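PDB 3IAH: short Chain Dehydrogenase yciK from Salmonella enterica subsp. enterica serovar Typhimurium, which binds NADP and is probably an oxidoreductase of the short-chain dehydrogenase family, possibly an oxoacyl-(acyl carrier protein) reductase. Local coordinates for residues A[149-154]-A[230-235]. Sequence-based numbering, arbitrary orientation.
With NAP (NADP nicotinamide-adenine-dinucleotide phosphate), chain C.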
ATOM      1  N   SER A 149       5.896 -15.204  16.014  1.00 13.39           N
ATOM      2  CA  SER A 149       5.075 -14.007  15.974  1.00 14.66           C
ATOM      3  C   SER A 149       5.762 -12.960  15.084  1.00 15.06           C
ATOM      4  O   SER A 149       6.881 -12.516  15.368  1.00 15.19           O
ATOM      5  CB  SER A 149       4.836 -13.470  17.380  1.00 15.28           C
ATOM      6  OG  SER A 149       3.977 -12.345  17.362  1.00 14.79           O
ATOM      7  N   LEU A 150       5.088 -12.604  13.992  1.00 13.75           N
ATOM      8  CA  LEU A 150       5.566 -11.603  13.036  1.00 13.01           C
ATOM      9  C   LEU A 150       4.693 -10.361  13.233  1.00 13.43           C
ATOM     10  O   LEU A 150       3.466 -10.433  13.133  1.00 13.01           O
ATOM     11  CB  LEU A 150       5.459 -12.147  11.616  1.00 13.44           C
ATOM     12  CG  LEU A 150       5.828 -11.218  10.456  1.00 15.22           C
ATOM     13  CD1 LEU A 150       7.244 -10.583  10.576  1.00 14.25           C
ATOM     14  CD2 LEU A 150       5.661 -12.006   9.132  1.00 12.88           C
ATOM     15  N   VAL A 151       5.323  -9.224  13.486  1.00 12.79           N
ATOM     16  CA  VAL A 151       4.602  -7.998  13.743  1.00 14.13           C
ATOM     17  C   VAL A 151       5.072  -6.862  12.855  1.00 14.09           C
ATOM     18  O   VAL A 151       6.269  -6.575  12.787  1.00 14.65           O
ATOM     19  CB  VAL A 151       4.814  -7.575  15.234  1.00 15.07           C
ATOM     20  CG1 VAL A 151       4.026  -6.306  15.606  1.00 13.03           C
ATOM     21  CG2 VAL A 151       4.453  -8.723  16.168  1.00 12.67           C
ATOM     22  N   PHE A 152       4.127  -6.243  12.157  1.00 13.69           N
ATOM     23  CA  PHE A 152       4.380  -5.065  11.319  1.00 12.94           C
ATOM     24  C   PHE A 152       3.919  -3.819  12.088  1.00 13.01           C
ATOM     25  O   PHE A 152       3.121  -3.916  13.046  1.00 14.28           O
ATOM     26  CB  PHE A 152       3.636  -5.152   9.990  1.00 14.56           C
ATOM     27  CG  PHE A 152       4.125  -6.250   9.112  1.00 14.20           C
ATOM     28  CD1 PHE A 152       5.152  -6.018   8.225  1.00 16.09           C
ATOM     29  CD2 PHE A 152       3.562  -7.519   9.170  1.00 13.49           C
ATOM     30  CE1 PHE A 152       5.633  -7.039   7.396  1.00 17.25           C
ATOM     31  CE2 PHE A 152       4.024  -8.538   8.351  1.00 14.50           C
ATOM     32  CZ  PHE A 152       5.078  -8.295   7.456  1.00 15.78           C
ATOM     33  N   THR A 153       4.399  -2.650  11.694  1.00 13.35           N
ATOM     34  CA  THR A 153       4.009  -1.420  12.393  1.00 13.68           C
ATOM     35  C   THR A 153       3.222  -0.529  11.443  1.00 14.74           C
ATOM     36  O   THR A 153       3.715  -0.150  10.386  1.00 14.03           O
ATOM     37  CB  THR A 153       5.211  -0.650  12.966  1.00 13.53           C
ATOM     38  OG1 THR A 153       6.033  -1.523  13.735  1.00 13.57           O
ATOM     39  CG2 THR A 153       4.733   0.505  13.876  1.00 15.64           C
ATOM     40  N   SER A 154       1.990  -0.219  11.831  1.00 15.58           N
ATOM     41  CA  SER A 154       1.117   0.620  11.042  1.00 16.71           C
ATOM     42  C   SER A 154       1.051   2.025  11.645  1.00 16.64           C
ATOM     43  O   SER A 154       1.994   2.468  12.299  1.00 18.25           O
ATOM     44  CB  SER A 154      -0.269  -0.019  10.937  1.00 15.91           C
ATOM     45  OG  SER A 154      -1.048   0.685   9.991  1.00 17.80           O
ATOM     46  N   TRP A 230       2.925  -8.326  24.874  1.00 14.33           N
ATOM     47  CA  TRP A 230       1.786  -9.212  24.642  1.00 15.80           C
ATOM     48  C   TRP A 230       1.862  -9.955  23.316  1.00 15.73           C
ATOM     49  O   TRP A 230       1.659 -11.171  23.274  1.00 16.92           O
ATOM     50  CB  TRP A 230       0.455  -8.436  24.739  1.00 15.72           C
ATOM     51  CG  TRP A 230      -0.768  -9.312  24.605  1.00 15.99           C
ATOM     52  CD1 TRP A 230      -1.304 -10.127  25.562  1.00 17.74           C
ATOM     53  CD2 TRP A 230      -1.614  -9.434  23.458  1.00 16.55           C
ATOM     54  NE1 TRP A 230      -2.426 -10.762  25.072  1.00 17.10           N
ATOM     55  CE2 TRP A 230      -2.636 -10.353  23.783  1.00 20.19           C
ATOM     56  CE3 TRP A 230      -1.603  -8.863  22.181  1.00 20.33           C
ATOM     57  CZ2 TRP A 230      -3.635 -10.708  22.879  1.00 20.43           C
ATOM     58  CZ3 TRP A 230      -2.601  -9.222  21.278  1.00 19.73           C
ATOM     59  CH2 TRP A 230      -3.600 -10.130  21.637  1.00 20.91           C
ATOM     60  N   LEU A 231       2.154  -9.231  22.242  1.00 16.52           N
ATOM     61  CA  LEU A 231       2.251  -9.834  20.907  1.00 16.92           C
ATOM     62  C   LEU A 231       3.389 -10.839  20.720  1.00 16.33           C
ATOM     63  O   LEU A 231       3.292 -11.694  19.858  1.00 16.08           O
ATOM     64  CB  LEU A 231       2.316  -8.765  19.812  1.00 16.43           C
ATOM     65  CG  LEU A 231       0.987  -8.179  19.369  1.00 20.32           C
ATOM     66  CD1 LEU A 231       1.231  -7.080  18.343  1.00 23.60           C
ATOM     67  CD2 LEU A 231       0.102  -9.305  18.768  1.00 23.00           C
HETATM   68  N   MSE A 232       4.449 -10.730  21.520  1.00 17.73           N
HETATM   69  CA  MSE A 232       5.586 -11.659  21.442  1.00 18.19           C
HETATM   70  C   MSE A 232       5.478 -12.860  22.404  1.00 18.27           C
HETATM   71  O   MSE A 232       6.136 -13.889  22.192  1.00 17.45           O
HETATM   72  CB  MSE A 232       6.902 -10.918  21.691  1.00 18.50           C
HETATM   73  CG  MSE A 232       7.274  -9.933  20.611  1.00 17.83           C
HETATM   74 SE   MSE A 232       7.325 -10.822  18.857  1.00 18.09          SE
HETATM   75  CE  MSE A 232       7.900  -9.315  17.794  1.00 17.48           C
ATOM     76  N   GLY A 233       4.660 -12.735  23.451  1.00 17.46           N
ATOM     77  CA  GLY A 233       4.482 -13.815  24.435  1.00 18.44           C
ATOM     78  C   GLY A 233       3.353 -14.782  24.090  1.00 18.77           C
ATOM     79  O   GLY A 233       2.537 -14.529  23.183  1.00 17.16           O
ATOM     80  N   ASP A 234       3.280 -15.877  24.844  1.00 19.73           N
ATOM     81  CA  ASP A 234       2.266 -16.923  24.606  1.00 21.01           C
ATOM     82  C   ASP A 234       0.796 -16.524  24.750  1.00 19.84           C
ATOM     83  O   ASP A 234      -0.083 -17.224  24.261  1.00 19.82           O
ATOM     84  CB  ASP A 234       2.535 -18.146  25.490  1.00 21.84           C
ATOM     85  CG  ASP A 234       3.803 -18.880  25.101  1.00 25.57           C
ATOM     86  OD1 ASP A 234       4.417 -18.541  24.067  1.00 30.14           O
ATOM     87  OD2 ASP A 234       4.195 -19.816  25.826  1.00 32.20           O
ATOM     88  N   ASP A 235       0.525 -15.399  25.388  1.00 19.46           N
ATOM     89  CA  ASP A 235      -0.859 -14.976  25.599  1.00 19.61           C
ATOM     90  C   ASP A 235      -1.613 -14.514  24.350  1.00 19.83           C
ATOM     91  O   ASP A 235      -2.835 -14.407  24.387  1.00 19.55           O
ATOM     92  CB  ASP A 235      -0.881 -13.910  26.692  1.00 20.68           C
ATOM     93  CG  ASP A 235      -0.384 -14.450  28.029  1.00 23.99           C
ATOM     94  OD1 ASP A 235      -0.651 -15.642  28.338  1.00 29.23           O
ATOM     95  OD2 ASP A 235       0.263 -13.679  28.776  1.00 31.58           O
TER
HETATM   96  PA  NAP C 254      12.140   6.828  14.830  1.00 30.64           P
HETATM   97  O1A NAP C 254      12.487   7.354  16.151  1.00 34.48           O
HETATM   98  O2A NAP C 254      12.523   7.682  13.693  1.00 33.93           O
HETATM   99  O5B NAP C 254      12.830   5.439  14.528  1.00 30.37           O
HETATM  100  C5B NAP C 254      12.805   4.892  13.240  1.00 31.68           C
HETATM  101  C4B NAP C 254      13.747   3.697  13.255  1.00 30.01           C
HETATM  102  O4B NAP C 254      13.677   3.163  11.950  1.00 29.43           O
HETATM  103  C3B NAP C 254      15.195   4.076  13.542  1.00 30.27           C
HETATM  104  O3B NAP C 254      15.899   3.082  14.251  1.00 29.09           O
HETATM  105  C2B NAP C 254      15.732   4.208  12.147  1.00 29.19           C
HETATM  106  O2B NAP C 254      17.139   4.128  12.059  1.00 33.51           O
HETATM  107  C1B NAP C 254      14.965   3.073  11.440  1.00 28.78           C
HETATM  108  N9A NAP C 254      15.151   3.351  10.027  1.00 28.39           N
HETATM  109  C8A NAP C 254      14.733   4.423   9.293  1.00 28.32           C
HETATM  110  N7A NAP C 254      15.195   4.261   8.034  1.00 27.95           N
HETATM  111  C5A NAP C 254      15.905   3.113   7.979  1.00 27.83           C
HETATM  112  C6A NAP C 254      16.599   2.478   6.964  1.00 26.02           C
HETATM  113  N6A NAP C 254      16.645   3.020   5.745  1.00 26.26           N
HETATM  114  N1A NAP C 254      17.238   1.273   7.225  1.00 24.94           N
HETATM  115  C2A NAP C 254      17.205   0.714   8.489  1.00 25.60           C
HETATM  116  N3A NAP C 254      16.516   1.353   9.502  1.00 23.50           N
HETATM  117  C4A NAP C 254      15.889   2.539   9.233  1.00 27.39           C
HETATM  118  O3  NAP C 254      10.590   6.526  14.675  1.00 28.63           O
HETATM  119  PN  NAP C 254       9.542   5.850  15.620  1.00 24.04           P
HETATM  120  O1N NAP C 254      10.260   5.089  16.682  1.00 23.93           O
HETATM  121  O2N NAP C 254       8.493   6.839  15.920  1.00 23.34           O
HETATM  122  O5D NAP C 254       8.894   4.843  14.565  1.00 24.81           O
HETATM  123  C5D NAP C 254       8.880   3.455  14.763  1.00 18.77           C
HETATM  124  C4D NAP C 254       7.735   2.907  13.941  1.00 19.52           C
HETATM  125  O4D NAP C 254       6.552   3.388  14.514  1.00 22.23           O
HETATM  126  C3D NAP C 254       7.701   3.332  12.473  1.00 17.46           C
HETATM  127  O3D NAP C 254       7.338   2.216  11.653  1.00 19.51           O
HETATM  128  C2D NAP C 254       6.615   4.395  12.441  1.00 21.25           C
HETATM  129  O2D NAP C 254       5.994   4.501  11.193  1.00 21.80           O
HETATM  130  C1D NAP C 254       5.685   3.891  13.482  1.00 19.61           C
HETATM  131  N1N NAP C 254       4.761   4.854  14.112  1.00 22.26           N
HETATM  132  C2N NAP C 254       5.265   5.799  14.977  1.00 20.94           C
HETATM  133  C3N NAP C 254       4.398   6.706  15.569  1.00 21.26           C
HETATM  134  C7N NAP C 254       4.919   7.752  16.543  1.00 19.42           C
HETATM  135  O7N NAP C 254       3.959   8.612  17.031  1.00 22.16           O
HETATM  136  N7N NAP C 254       6.208   7.801  16.893  1.00 21.86           N
HETATM  137  C4N NAP C 254       3.031   6.639  15.273  1.00 22.99           C
HETATM  138  C5N NAP C 254       2.534   5.667  14.384  1.00 21.04           C
HETATM  139  C6N NAP C 254       3.427   4.787  13.813  1.00 20.24           C
HETATM  140  P2B NAP C 254      18.170   5.315  12.537  1.00 38.38           P
HETATM  141  O1X NAP C 254      19.464   5.107  11.845  1.00 35.85           O
HETATM  142  O2X NAP C 254      17.652   6.670  12.146  1.00 38.10           O
HETATM  143  O3X NAP C 254      18.438   5.260  14.011  1.00 38.13           O
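In the Rossmann fold of this short-chain dehydrogenase, residues 231-232, on helix 225-232, pack on one face of strand 149-153 of the parallel sheet, and Ser149, Val151, Leu231 and Met232 make the contact. The polar link is a hydrogen bond from Ser149 OG to Leu231 O, 2.7 Å long. With OG anti to the backbone N (chi1 -177°), the hydroxyl reaches the carbonyl from above its plane, 35° out of it, at a C=O...O angle of 144°. This buried carbonyl also receives a weak hydrogen bond from Ser236 OG.

Alternation along the strand puts Ser149 and Val151 on the helix side, whereas Leu150 points away. Strand 149-153 runs between 98-101 and 192-197; the helix residues reach both neighbours, Leu231 touching Ile196 and Met232 touching Leu100. The two methyls of Val151 are divided between Leu231 and Met232: CG1 lies 4.0 Å from Leu231 CD1, and CG2 3.9 Å from CE of Met232, a selenomethionine. A bend at chi2 carries the end of the Met232 chain toward the strand, with SE 3.9 Å from Ser149 CB. At the far end of the strand Thr153, and just beyond it Ser154, reach the cofactor: Thr153 CG2 is 3.5 Å from NADP O4D, and Ser154 O approaches nicotinamide C6N at 3.1 Å.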